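Outer membrane protein SusF (Bacteroides thetaiotaomicron, PDB 4FE9) binds starch at the surface of the cell through its carbohydrate-binding modules, before the starch is transported into the periplasm for degradation. Local coordinates at residues I186-F192 / A232-D238; L237-K242 / V254-S258; G152-V156 / A167-K171; Q100-R106 / F224-T228. One frame throughout, in Å; residues are numbered along the deposited sequence.

Contact 1. Residues I186-F192 / A232-D238; sequences IESTSNF and AINTALD. With GLC (alpha-D-glucopyranose), chain B; EDO (1,2-ethanediol), chain M.
Asn234 and Asn191 meet amide to amide across an antiparallel non-hydrogen-bonded pair. From CB of Asn234, 3.5 Å from Asn191 OD1, CG swings anti to the backbone N (chi1 -169°), which brings ND2 to Asn191 OD1. It donates there at 2.9 Å, nearly straight; OD1 lies in the plane of the Asn234 amide, whereas ND2 stands well above the plane of the Asn191 amide. Water 1 takes another ND2 bond and links it to Thr189 OG1, while Asn234 OD1 turns back to accept from Ala236 N, an Asx turn. With an alanine here, Asn191 OD1 would probably lose its mate and that amide would be freer to turn. Asn191 ND2 donates to glucose O6 at 3.0 Å. Thr235 OG1 accepts from Ser190 N and gives its proton to Leu237 O. On the opposite face from the asparagines, Ile233 CB lies over the Phe192 ring, which packs inward against Ile243 and Val254 of strands 241-246 and 251-256, while strand 233-234 edges the sheet.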
loop_
_atom_site.group_PDB
_atom_site.type_symbol
_atom_site.label_atom_id
_atom_site.label_comp_id
_atom_site.label_asym_id
_atom_site.label_seq_id
_atom_site.Cartn_x
_atom_site.Cartn_y
_atom_site.Cartn_z
ATOM N N ILE A 186 -17.396 -11.251 -7.425
ATOM C CA ILE A 186 -18.843 -11.233 -7.203
ATOM C C ILE A 186 -19.601 -10.545 -8.335
ATOM O O ILE A 186 -19.121 -9.554 -8.887
ATOM C CB ILE A 186 -19.221 -10.544 -5.839
ATOM C CG1 ILE A 186 -18.944 -9.038 -5.889
ATOM C CG2 ILE A 186 -18.446 -11.212 -4.651
ATOM C CD1 ILE A 186 -18.846 -8.414 -4.510
ATOM N N GLU A 187 -20.863 -10.948 -8.522
ATOM C CA GLU A 187 -21.701 -10.452 -9.635
ATOM C C GLU A 187 -22.326 -9.110 -9.367
ATOM O O GLU A 187 -22.691 -8.420 -10.287
ATOM C CB GLU A 187 -22.814 -11.464 -9.975
ATOM C CG GLU A 187 -22.321 -12.914 -9.992
ATOM C CD GLU A 187 -22.966 -13.758 -11.105
ATOM O OE1 GLU A 187 -24.215 -13.669 -11.294
ATOM O OE2 GLU A 187 -22.232 -14.552 -11.739
ATOM N N SER A 188 -22.564 -8.792 -8.101
ATOM C CA SER A 188 -23.061 -7.448 -7.726
ATOM C C SER A 188 -22.515 -7.109 -6.360
ATOM O O SER A 188 -21.947 -7.964 -5.706
ATOM C CB SER A 188 -24.591 -7.453 -7.669
ATOM O OG SER A 188 -25.047 -8.537 -6.862
ATOM N N THR A 189 -22.702 -5.874 -5.910
ATOM C CA THR A 189 -22.217 -5.499 -4.565
ATOM C C THR A 189 -22.877 -6.383 -3.506
ATOM O O THR A 189 -23.958 -6.965 -3.730
ATOM C CB THR A 189 -22.487 -4.045 -4.251
ATOM O OG1 THR A 189 -23.896 -3.798 -4.411
ATOM C CG2 THR A 189 -21.686 -3.126 -5.222
ATOM N N SER A 190 -22.199 -6.566 -2.386
ATOM C CA SER A 190 -22.685 -7.499 -1.429
ATOM C C SER A 190 -22.518 -6.963 -0.019
ATOM O O SER A 190 -21.523 -6.317 0.284
ATOM C CB SER A 190 -21.967 -8.835 -1.592
ATOM O OG SER A 190 -22.369 -9.739 -0.587
ATOM N N ASN A 191 -23.550 -7.141 0.795
ATOM C CA ASN A 191 -23.402 -7.055 2.247
ATOM C C ASN A 191 -22.702 -8.289 2.781
ATOM O O ASN A 191 -22.878 -9.396 2.242
ATOM C CB ASN A 191 -24.767 -6.910 2.902
ATOM C CG ASN A 191 -25.398 -5.567 2.601
ATOM O OD1 ASN A 191 -24.701 -4.567 2.504
ATOM N ND2 ASN A 191 -26.688 -5.570 2.298
ATOM N N PHE A 192 -21.869 -8.105 3.800
ATOM C CA PHE A 192 -21.268 -9.242 4.467
ATOM C C PHE A 192 -20.919 -8.948 5.924
ATOM O O PHE A 192 -20.777 -7.780 6.322
ATOM C CB PHE A 192 -20.035 -9.710 3.710
ATOM C CG PHE A 192 -18.890 -8.720 3.727
ATOM C CD1 PHE A 192 -17.844 -8.865 4.644
ATOM C CD2 PHE A 192 -18.832 -7.689 2.813
ATOM C CE1 PHE A 192 -16.799 -7.971 4.671
ATOM C CE2 PHE A 192 -17.753 -6.794 2.811
ATOM C CZ PHE A 192 -16.718 -6.967 3.737
ATOM N N ALA A 232 -23.891 -5.068 8.813
ATOM C CA ALA A 232 -23.210 -5.618 7.653
ATOM C C ALA A 232 -22.374 -4.573 6.915
ATOM O O ALA A 232 -22.724 -3.376 6.859
ATOM C CB ALA A 232 -24.217 -6.288 6.712
ATOM N N ILE A 233 -21.195 -4.989 6.470
ATOM C CA ILE A 233 -20.387 -4.156 5.633
ATOM C C ILE A 233 -20.825 -4.354 4.190
ATOM O O ILE A 233 -21.095 -5.504 3.750
ATOM C CB ILE A 233 -18.911 -4.516 5.762
ATOM C CG1 ILE A 233 -18.431 -4.409 7.241
ATOM C CG2 ILE A 233 -18.071 -3.679 4.803
ATOM C CD1 ILE A 233 -17.114 -5.120 7.521
ATOM N N ASN A 234 -20.858 -3.267 3.422
ATOM C CA ASN A 234 -21.112 -3.403 2.000
ATOM C C ASN A 234 -19.827 -3.327 1.160
ATOM O O ASN A 234 -18.984 -2.484 1.392
ATOM C CB ASN A 234 -22.150 -2.364 1.519
ATOM C CG ASN A 234 -22.628 -2.649 0.125
ATOM O OD1 ASN A 234 -21.955 -2.293 -0.820
ATOM N ND2 ASN A 234 -23.550 -3.583 0.018
ATOM N N THR A 235 -19.686 -4.204 0.168
ATOM C CA THR A 235 -18.460 -4.186 -0.651
ATOM C C THR A 235 -18.286 -2.890 -1.423
ATOM O O THR A 235 -17.170 -2.529 -1.758
ATOM C CB THR A 235 -18.368 -5.376 -1.633
ATOM O OG1 THR A 235 -19.519 -5.377 -2.500
ATOM C CG2 THR A 235 -18.348 -6.624 -0.883
ATOM N N ALA A 236 -19.394 -2.211 -1.739
ATOM C CA ALA A 236 -19.351 -0.991 -2.586
ATOM C C ALA A 236 -18.865 -1.245 -4.026
ATOM O O ALA A 236 -19.305 -0.565 -4.964
ATOM C CB ALA A 236 -18.527 0.133 -1.927
ATOM N N LEU A 237 -18.151 -2.338 -4.220
ATOM C CA LEU A 237 -17.679 -2.716 -5.531
ATOM C C LEU A 237 -18.244 -4.056 -5.912
ATOM O O LEU A 237 -18.728 -4.800 -5.064
ATOM C CB LEU A 237 -16.148 -2.801 -5.533
ATOM C CG LEU A 237 -15.423 -1.564 -5.000
ATOM C CD1 LEU A 237 -14.033 -1.949 -4.490
ATOM C CD2 LEU A 237 -15.346 -0.456 -6.087
ATOM N N ASP A 238 -18.021 -4.444 -7.157
ATOM C CA ASP A 238 -18.216 -5.798 -7.545
ATOM C C ASP A 238 -17.148 -6.195 -8.535
ATOM O O ASP A 238 -16.141 -5.480 -8.691
ATOM C CB ASP A 238 -19.635 -6.003 -8.116
ATOM C CG ASP A 238 -19.903 -5.157 -9.376
ATOM O OD1 ASP A 238 -18.928 -4.733 -10.044
ATOM O OD2 ASP A 238 -21.086 -4.985 -9.733
HETATM C C1 GLC B . -27.620 -8.259 6.039
HETATM C C2 GLC B . -27.748 -6.780 6.255
HETATM C C3 GLC B . -29.121 -6.292 5.844
HETATM C C4 GLC B . -29.497 -6.805 4.462
HETATM C C5 GLC B . -29.031 -8.015 4.098
HETATM C C6 GLC B . -29.395 -8.524 2.731
HETATM O O2 GLC B . -27.538 -6.502 7.649
HETATM O O3 GLC B . -29.117 -4.871 5.902
HETATM O O4 GLC B . -30.869 -6.584 4.022
HETATM O O5 GLC B . -27.814 -8.557 4.675
HETATM O O6 GLC B . -28.436 -7.997 1.812
HETATM C C1 EDO M . -23.248 -12.132 -5.629
HETATM O O1 EDO M . -22.317 -12.761 -6.511
HETATM C C2 EDO M . -22.560 -10.934 -4.961
HETATM O O2 EDO M . -23.482 -10.192 -4.154
HETATM O O HOH W 1 -25.388 -4.731 -2.008
HETATM O O HOH W 2 -23.839 -4.073 -8.109
#

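Contact 2. Residues L237-K242 / V254-S258; sequences LDGKIK and VKDNS
Asn257 packs against Lys242 and Lys240 just where strand 251-256 runs out, beside residues 240-242. The course of the backbone brings its CB within 3.5 Å of Ile241 C, and with CG anti to the backbone N (chi1 -157°) the amide is laid against Lys242, CG standing 3.9 Å from Lys242 CB. The backbone N of Asn257 bonds to Lys240 O at 2.8 Å, coming from well above the carbonyl plane, whereas Lys242 and Lys255 exchange a regular pair of bonds, N to O in both directions. Lys242 thus contributes its backbone and the root of its side chain, while the rest of the chain leads away from the opposite segment. Its NZ is joined to Asn257 OD1 through water 4. Asn257 ND2 donates to water 3, which in turn donates to Ile241 O, and it also donates to Glu183 of strand 179-186. Lys240 CB rests near the backbone carbonyl of Asn257, 3.9 Å from its O. Beyond, Asp256 OD1 accepts from Ser258 N, an Asx turn, and also from Ser258 OG. On another side Leu237 CD1 reaches Asp256 N at 3.5 Å. With both ends of its amide engaged, Asn257 is probably fixed in rotation, and the lysines lend mainly aliphatic carbon here; Lys255 NZ has its counter-charge in Asp360, beyond this module.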
loop_
_atom_site.group_PDB
_atom_site.type_symbol
_atom_site.label_atom_id
_atom_site.label_comp_id
_atom_site.label_asym_id
_atom_site.label_seq_id
_atom_site.Cartn_x
_atom_site.Cartn_y
_atom_site.Cartn_z
ATOM N N LEU A 237 -18.151 -2.338 -4.220
ATOM C CA LEU A 237 -17.679 -2.716 -5.531
ATOM C C LEU A 237 -18.244 -4.056 -5.912
ATOM O O LEU A 237 -18.728 -4.800 -5.064
ATOM C CB LEU A 237 -16.148 -2.801 -5.533
ATOM C CG LEU A 237 -15.423 -1.564 -5.000
ATOM C CD1 LEU A 237 -14.033 -1.949 -4.490
ATOM C CD2 LEU A 237 -15.346 -0.456 -6.087
ATOM N N ASP A 238 -18.021 -4.444 -7.157
ATOM C CA ASP A 238 -18.216 -5.798 -7.545
ATOM C C ASP A 238 -17.148 -6.195 -8.535
ATOM O O ASP A 238 -16.141 -5.480 -8.691
ATOM C CB ASP A 238 -19.635 -6.003 -8.116
ATOM C CG ASP A 238 -19.903 -5.157 -9.376
ATOM O OD1 ASP A 238 -18.928 -4.733 -10.044
ATOM O OD2 ASP A 238 -21.086 -4.985 -9.733
ATOM N N GLY A 239 -17.271 -7.385 -9.105
ATOM C CA GLY A 239 -16.147 -7.967 -9.809
ATOM C C GLY A 239 -15.138 -8.556 -8.826
ATOM O O GLY A 239 -15.522 -9.085 -7.752
ATOM N N LYS A 240 -13.870 -8.527 -9.196
ATOM C CA LYS A 240 -12.837 -9.084 -8.335
ATOM C C LYS A 240 -12.537 -8.108 -7.216
ATOM O O LYS A 240 -12.237 -6.948 -7.464
ATOM C CB LYS A 240 -11.565 -9.348 -9.118
ATOM C CG LYS A 240 -11.662 -10.517 -10.085
ATOM C CD LYS A 240 -10.578 -10.393 -11.119
ATOM C CE LYS A 240 -10.842 -11.301 -12.283
ATOM N NZ LYS A 240 -10.417 -12.673 -11.933
ATOM N N ILE A 241 -12.685 -8.573 -5.987
ATOM C CA ILE A 241 -12.446 -7.743 -4.818
ATOM C C ILE A 241 -11.569 -8.466 -3.840
ATOM O O ILE A 241 -11.341 -9.668 -3.968
ATOM C CB ILE A 241 -13.765 -7.341 -4.115
ATOM C CG1 ILE A 241 -14.531 -8.570 -3.607
ATOM C CG2 ILE A 241 -14.625 -6.516 -5.029
ATOM C CD1 ILE A 241 -15.620 -8.189 -2.629
ATOM N N LYS A 242 -10.960 -7.702 -2.938
ATOM C CA LYS A 242 -10.205 -8.272 -1.842
ATOM C C LYS A 242 -10.651 -7.629 -0.529
ATOM O O LYS A 242 -10.704 -6.408 -0.423
ATOM C CB LYS A 242 -8.719 -8.008 -2.059
ATOM C CG LYS A 242 -7.861 -8.409 -0.877
ATOM C CD LYS A 242 -6.448 -7.904 -1.049
ATOM C CE LYS A 242 -5.483 -9.053 -1.221
ATOM N NZ LYS A 242 -4.092 -8.520 -1.535
ATOM N N VAL A 254 -12.206 -3.031 1.708
ATOM C CA VAL A 254 -12.598 -3.787 0.549
ATOM C C VAL A 254 -12.074 -3.058 -0.666
ATOM O O VAL A 254 -12.439 -1.904 -0.890
ATOM C CB VAL A 254 -14.107 -3.866 0.447
ATOM C CG1 VAL A 254 -14.504 -4.737 -0.752
ATOM C CG2 VAL A 254 -14.704 -4.463 1.776
ATOM N N LYS A 255 -11.227 -3.729 -1.456
ATOM C CA LYS A 255 -10.497 -3.081 -2.524
ATOM C C LYS A 255 -10.699 -3.801 -3.857
ATOM O O LYS A 255 -11.013 -4.977 -3.881
ATOM C CB LYS A 255 -9.006 -3.002 -2.174
ATOM C CG LYS A 255 -8.735 -1.942 -1.062
ATOM C CD LYS A 255 -7.382 -2.119 -0.343
ATOM C CE LYS A 255 -6.271 -2.398 -1.305
ATOM N NZ LYS A 255 -4.999 -1.735 -0.843
ATOM N N ASP A 256 -10.701 -3.019 -4.937
ATOM C CA ASP A 256 -10.713 -3.544 -6.311
ATOM C C ASP A 256 -9.494 -4.468 -6.503
ATOM O O ASP A 256 -8.370 -4.124 -6.110
ATOM C CB ASP A 256 -10.687 -2.334 -7.270
ATOM C CG ASP A 256 -10.629 -2.723 -8.743
ATOM O OD1 ASP A 256 -10.632 -3.931 -9.080
ATOM O OD2 ASP A 256 -10.499 -1.789 -9.568
ATOM N N ASN A 257 -9.744 -5.704 -6.930
ATOM C CA ASN A 257 -8.662 -6.680 -7.027
ATOM C C ASN A 257 -8.440 -7.143 -8.464
ATOM O O ASN A 257 -7.888 -8.229 -8.700
ATOM C CB ASN A 257 -8.933 -7.875 -6.104
ATOM C CG ASN A 257 -7.654 -8.625 -5.722
ATOM O OD1 ASN A 257 -6.586 -8.014 -5.564
ATOM N ND2 ASN A 257 -7.743 -9.965 -5.631
ATOM N N SER A 258 -8.943 -6.365 -9.426
ATOM C CA SER A 258 -8.703 -6.671 -10.824
ATOM C C SER A 258 -7.370 -6.060 -11.201
ATOM O O SER A 258 -6.828 -5.253 -10.454
ATOM C CB SER A 258 -9.811 -6.090 -11.717
ATOM O OG SER A 258 -9.864 -4.693 -11.568
HETATM O O HOH W 3 -10.362 -11.244 -6.334
HETATM O O HOH W 4 -4.132 -9.142 -4.732
#

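Contact 3. Residues G152-V156 / A167-K171; sequences GYYIV and AQQMK
Tyr154 and Gln169 lie one over the other on the same face of an antiparallel pair. The phenol ring and the glutamine amide are almost parallel, their planes 8° apart, and Gln169 CG sits above the ring, displaced from its centre and 4.0 Å from the centroid, in a CH-pi contact. Gln169 CB lies close to Tyr154 CE2. With CG turned away from the backbone N (chi1 -164°) and the chain extended beyond, CD of Gln169 comes to 3.6 Å from Tyr154 OH. Ala167 CB approaches the same ring obliquely at CD2 and also meets Val156 CG2 at 3.5 Å, a tight fit. On the other face Ile155 and Met170 cross, CD1 to SD at 3.8 Å, and Met170 SD also comes near Tyr153 CB. Backbone bonds hold the pairing: Ile155 and Gln168 bond both ways, and Met170 N donates to Tyr153 O. Water 5 bridges Tyr153 N and Met170 O. This hairpin lies mid-sheet, between strands 191-196 and 179-186, and Ile155 packs on Phe192 and Ile194 of the former and Leu182 of the latter.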
loop_
_atom_site.group_PDB
_atom_site.type_symbol
_atom_site.label_atom_id
_atom_site.label_comp_id
_atom_site.label_asym_id
_atom_site.label_seq_id
_atom_site.Cartn_x
_atom_site.Cartn_y
_atom_site.Cartn_z
ATOM N N GLY A 152 -9.227 -18.746 13.483
ATOM C CA GLY A 152 -9.298 -17.795 12.358
ATOM C C GLY A 152 -10.679 -17.171 12.163
ATOM O O GLY A 152 -11.500 -17.164 13.071
ATOM N N TYR A 153 -10.919 -16.637 10.966
ATOM C CA TYR A 153 -12.110 -15.835 10.688
ATOM C C TYR A 153 -12.748 -16.251 9.364
ATOM O O TYR A 153 -12.050 -16.609 8.433
ATOM C CB TYR A 153 -11.730 -14.349 10.617
ATOM C CG TYR A 153 -11.264 -13.817 11.937
ATOM C CD1 TYR A 153 -12.190 -13.429 12.890
ATOM C CD2 TYR A 153 -9.928 -13.983 12.345
ATOM C CE1 TYR A 153 -11.793 -13.155 14.233
ATOM C CE2 TYR A 153 -9.527 -13.686 13.674
ATOM C CZ TYR A 153 -10.456 -13.223 14.577
ATOM O OH TYR A 153 -10.090 -12.974 15.890
ATOM N N TYR A 154 -14.064 -16.089 9.273
ATOM C CA TYR A 154 -14.802 -16.434 8.067
ATOM C C TYR A 154 -15.616 -15.214 7.557
ATOM O O TYR A 154 -16.076 -14.388 8.368
ATOM C CB TYR A 154 -15.738 -17.585 8.376
ATOM C CG TYR A 154 -15.024 -18.879 8.565
ATOM C CD1 TYR A 154 -14.352 -19.157 9.752
ATOM C CD2 TYR A 154 -14.990 -19.834 7.547
ATOM C CE1 TYR A 154 -13.677 -20.367 9.932
ATOM C CE2 TYR A 154 -14.353 -21.056 7.728
ATOM C CZ TYR A 154 -13.677 -21.309 8.909
ATOM O OH TYR A 154 -12.989 -22.492 9.067
ATOM N N ILE A 155 -15.771 -15.100 6.234
ATOM C CA ILE A 155 -16.746 -14.169 5.653
ATOM C C ILE A 155 -18.025 -14.900 5.300
ATOM O O ILE A 155 -17.997 -15.993 4.680
ATOM C CB ILE A 155 -16.218 -13.501 4.395
ATOM C CG1 ILE A 155 -14.889 -12.794 4.660
ATOM C CG2 ILE A 155 -17.280 -12.565 3.772
ATOM C CD1 ILE A 155 -15.021 -11.557 5.443
ATOM N N VAL A 156 -19.149 -14.271 5.634
ATOM C CA VAL A 156 -20.461 -14.727 5.232
ATOM C C VAL A 156 -21.211 -13.473 4.693
ATOM O O VAL A 156 -21.201 -12.425 5.334
ATOM C CB VAL A 156 -21.227 -15.287 6.468
ATOM C CG1 VAL A 156 -22.678 -15.576 6.148
ATOM C CG2 VAL A 156 -20.562 -16.534 6.977
ATOM N N ALA A 167 -19.814 -20.324 4.446
ATOM C CA ALA A 167 -18.820 -19.347 4.972
ATOM C C ALA A 167 -17.451 -19.566 4.346
ATOM O O ALA A 167 -17.080 -20.669 4.089
ATOM C CB ALA A 167 -18.737 -19.428 6.480
ATOM N N GLN A 168 -16.798 -18.498 3.932
ATOM C CA GLN A 168 -15.501 -18.616 3.303
ATOM C C GLN A 168 -14.376 -18.189 4.236
ATOM O O GLN A 168 -14.427 -17.100 4.806
ATOM C CB GLN A 168 -15.467 -17.793 2.031
ATOM C CG GLN A 168 -16.302 -18.438 0.895
ATOM C CD GLN A 168 -16.268 -17.619 -0.389
ATOM O OE1 GLN A 168 -15.289 -16.927 -0.664
ATOM N NE2 GLN A 168 -17.306 -17.770 -1.225
ATOM N N GLN A 169 -13.375 -19.050 4.415
ATOM C CA GLN A 169 -12.304 -18.758 5.372
ATOM C C GLN A 169 -11.353 -17.703 4.841
ATOM O O GLN A 169 -10.859 -17.814 3.727
ATOM C CB GLN A 169 -11.509 -20.015 5.765
ATOM C CG GLN A 169 -10.687 -19.794 7.024
ATOM C CD GLN A 169 -10.079 -21.069 7.568
ATOM O OE1 GLN A 169 -10.035 -22.088 6.885
ATOM N NE2 GLN A 169 -9.504 -20.983 8.749
ATOM N N MET A 170 -10.994 -16.766 5.705
ATOM C CA MET A 170 -9.975 -15.769 5.384
ATOM C C MET A 170 -8.562 -16.349 5.537
ATOM O O MET A 170 -8.333 -17.165 6.420
ATOM C CB MET A 170 -10.142 -14.559 6.312
ATOM C CG MET A 170 -11.580 -14.013 6.325
ATOM S SD MET A 170 -11.695 -12.362 7.073
ATOM C CE MET A 170 -10.988 -11.348 5.763
ATOM N N LYS A 171 -7.646 -15.940 4.651
ATOM C CA LYS A 171 -6.232 -16.380 4.721
ATOM C C LYS A 171 -5.434 -15.467 5.631
ATOM O O LYS A 171 -5.373 -14.266 5.407
ATOM C CB LYS A 171 -5.574 -16.387 3.311
ATOM C CG LYS A 171 -6.152 -17.471 2.328
ATOM C CD LYS A 171 -6.794 -18.640 3.092
ATOM C CE LYS A 171 -7.192 -19.790 2.154
ATOM N NZ LYS A 171 -7.053 -19.403 0.710
HETATM O O HOH W 5 -8.900 -17.543 9.023
#

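Contact 4. Residues Q100-R106 / F224-T228; sequences QEAYKSR and FVSWT
Arg106 lies flat on Trp227, its guanidinium turned about 20° from the indole plane, with Trp227 CH2 over the centre of the group at 3.7 Å from CZ. The cation-pi interaction is off-centre, CZ standing 4.2 Å from the centroid of the six-membered ring. In its own plane the guanidinium donates from NH1 to Val225 O at 2.8 Å, and a further NH1 bond goes to water 6, which also accepts from Trp227 N. Lower down the same side chain, CG touches Phe224 CD1 at 3.3 Å. The Phe224 ring points into the end of helix 92-102: its CZ meets Gln100 O at 3.3 Å, Ser105 N lies at its edge, and Glu101 OE2 lies at the ring edge by CE2, its carboxylate steeply turned to the ring. That helix ends in a Schellman motif, in which Lys104 takes positive phi, Ser105 N returns to Gln100 O and Lys104 N to Glu101 O. Phe224, from carbohydrate-binding module 1, thus packs on the end of a helix that precedes the module. Replacing Arg106 by a leucine would probably leave Val225 O without its NH1 donor and Trp227 without the charge stacked on it. Behind the first shell, Gln100 OE1 accepts from Arg106 NE at 2.9 Å, within its carbonyl plane, which is likely to fix the turn of the guanidinium; Gln100 NE2 is held in turn by Asp96. Tyr250 meets the Trp227 indole edge-to-face.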
loop_
_atom_site.group_PDB
_atom_site.type_symbol
_atom_site.label_atom_id
_atom_site.label_comp_id
_atom_site.label_asym_id
_atom_site.label_seq_id
_atom_site.Cartn_x
_atom_site.Cartn_y
_atom_site.Cartn_z
ATOM N N GLN A 100 -9.390 7.049 18.327
ATOM C CA GLN A 100 -9.269 5.849 17.494
ATOM C C GLN A 100 -9.143 6.244 16.017
ATOM O O GLN A 100 -8.277 5.777 15.345
ATOM C CB GLN A 100 -10.454 4.900 17.755
ATOM C CG GLN A 100 -10.491 4.336 19.212
ATOM C CD GLN A 100 -11.606 3.307 19.426
ATOM O OE1 GLN A 100 -11.887 2.524 18.555
ATOM N NE2 GLN A 100 -12.167 3.269 20.632
ATOM N N GLU A 101 -9.841 7.294 15.624
ATOM C CA GLU A 101 -9.621 7.917 14.306
ATOM C C GLU A 101 -8.221 8.472 14.095
ATOM O O GLU A 101 -7.550 8.109 13.135
ATOM C CB GLU A 101 -10.653 9.001 14.036
ATOM C CG GLU A 101 -12.034 8.450 13.929
ATOM C CD GLU A 101 -12.294 7.786 12.563
ATOM O OE1 GLU A 101 -11.386 7.823 11.674
ATOM O OE2 GLU A 101 -13.416 7.241 12.378
ATOM N N ALA A 102 -7.745 9.278 15.037
ATOM C CA ALA A 102 -6.393 9.809 14.950
ATOM C C ALA A 102 -5.376 8.728 14.671
ATOM O O ALA A 102 -4.409 8.970 13.957
ATOM C CB ALA A 102 -6.024 10.551 16.211
ATOM N N TYR A 103 -5.497 7.588 15.372
ATOM C CA TYR A 103 -4.492 6.540 15.262
ATOM C C TYR A 103 -4.881 5.444 14.264
ATOM O O TYR A 103 -4.200 4.438 14.158
ATOM C CB TYR A 103 -4.166 5.933 16.641
ATOM C CG TYR A 103 -3.316 6.846 17.524
ATOM C CD1 TYR A 103 -1.931 6.833 17.427
ATOM C CD2 TYR A 103 -3.916 7.801 18.357
ATOM C CE1 TYR A 103 -1.136 7.721 18.173
ATOM C CE2 TYR A 103 -3.131 8.673 19.147
ATOM C CZ TYR A 103 -1.733 8.630 19.018
ATOM O OH TYR A 103 -0.936 9.461 19.769
ATOM N N LYS A 104 -6.030 5.621 13.606
ATOM C CA LYS A 104 -6.630 4.575 12.728
ATOM C C LYS A 104 -6.603 3.194 13.369
ATOM O O LYS A 104 -6.226 2.215 12.722
ATOM C CB LYS A 104 -5.895 4.518 11.384
ATOM C CG LYS A 104 -6.007 5.802 10.558
ATOM C CD LYS A 104 -7.267 5.783 9.711
ATOM C CE LYS A 104 -7.425 7.076 8.925
ATOM N NZ LYS A 104 -8.261 8.027 9.683
ATOM N N SER A 105 -6.994 3.109 14.643
ATOM C CA SER A 105 -6.825 1.868 15.381
ATOM C C SER A 105 -7.731 1.794 16.593
ATOM O O SER A 105 -7.838 2.768 17.382
ATOM C CB SER A 105 -5.373 1.720 15.785
ATOM O OG SER A 105 -5.196 0.680 16.689
ATOM N N ARG A 106 -8.373 0.638 16.775
ATOM C CA ARG A 106 -9.060 0.359 17.994
ATOM C C ARG A 106 -8.201 -0.379 19.003
ATOM O O ARG A 106 -8.685 -0.754 20.060
ATOM C CB ARG A 106 -10.333 -0.390 17.729
ATOM C CG ARG A 106 -11.136 0.199 16.538
ATOM C CD ARG A 106 -12.570 -0.355 16.552
ATOM N NE ARG A 106 -13.313 0.192 17.667
ATOM C CZ ARG A 106 -14.550 -0.151 18.006
ATOM N NH1 ARG A 106 -15.258 -0.979 17.241
ATOM N NH2 ARG A 106 -15.098 0.361 19.114
ATOM N N PHE A 224 -13.742 1.120 10.536
ATOM C CA PHE A 224 -13.521 0.351 11.741
ATOM C C PHE A 224 -14.407 -0.866 11.756
ATOM O O PHE A 224 -15.555 -0.814 11.313
ATOM C CB PHE A 224 -13.808 1.222 12.983
ATOM C CG PHE A 224 -12.709 2.215 13.291
ATOM C CD1 PHE A 224 -11.457 1.777 13.672
ATOM C CD2 PHE A 224 -12.904 3.586 13.065
ATOM C CE1 PHE A 224 -10.405 2.684 13.852
ATOM C CE2 PHE A 224 -11.883 4.512 13.335
ATOM C CZ PHE A 224 -10.658 4.067 13.780
ATOM N N VAL A 225 -13.946 -1.911 12.418
ATOM C CA VAL A 225 -14.797 -3.051 12.726
ATOM C C VAL A 225 -15.458 -2.883 14.063
ATOM O O VAL A 225 -14.788 -2.611 15.047
ATOM C CB VAL A 225 -13.957 -4.338 12.741
ATOM C CG1 VAL A 225 -14.824 -5.548 13.150
ATOM C CG2 VAL A 225 -13.321 -4.542 11.389
ATOM N N SER A 226 -16.720 -3.271 14.148
ATOM C CA SER A 226 -17.448 -3.221 15.377
ATOM C C SER A 226 -17.780 -4.643 15.863
ATOM O O SER A 226 -18.003 -5.552 15.040
ATOM C CB SER A 226 -18.749 -2.448 15.160
ATOM O OG SER A 226 -19.632 -2.672 16.236
ATOM N N TRP A 227 -17.793 -4.833 17.177
ATOM C CA TRP A 227 -18.160 -6.104 17.758
ATOM C C TRP A 227 -19.373 -5.988 18.606
ATOM O O TRP A 227 -19.666 -6.873 19.402
ATOM C CB TRP A 227 -17.003 -6.703 18.587
ATOM C CG TRP A 227 -16.428 -5.755 19.616
ATOM C CD1 TRP A 227 -16.855 -5.577 20.907
ATOM C CD2 TRP A 227 -15.277 -4.944 19.459
ATOM N NE1 TRP A 227 -16.037 -4.681 21.552
ATOM C CE2 TRP A 227 -15.045 -4.300 20.694
ATOM C CE3 TRP A 227 -14.439 -4.646 18.371
ATOM C CZ2 TRP A 227 -14.016 -3.414 20.876
ATOM C CZ3 TRP A 227 -13.415 -3.800 18.565
ATOM C CH2 TRP A 227 -13.252 -3.118 19.801
ATOM N N THR A 228 -20.071 -4.866 18.489
ATOM C CA THR A 228 -21.237 -4.638 19.322
ATOM C C THR A 228 -22.484 -4.319 18.506
ATOM O O THR A 228 -22.582 -3.261 17.919
ATOM C CB THR A 228 -21.003 -3.501 20.353
ATOM O OG1 THR A 228 -19.695 -3.640 20.945
ATOM C CG2 THR A 228 -22.071 -3.590 21.467
HETATM O O HOH W 6 -17.749 -2.184 18.848
#

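After six strands of the first sheet the chain reaches helix 92-102, whose end opens contact 4; this closes only at residues 224-228, after more than a hundred residues. Within that span, contact 3 opens and closes as the hairpin of strands 153-157 and 168-172. Contact 1 opens at 186-192, before contact 4 has closed, and closes after it, so the two cross. Contact 2 follows in series, sharing Leu237 and Asp238 with contact 1, and closes the hairpin of strands 241-246 and 251-256. Contacts 1, 2 and 3 all belong to one antiparallel sheet: Phe192 packs on Ile155, and Thr235 on Ile241. Contact 4, at the edge strand 222-224 of that sheet, ties it to helix 92-102.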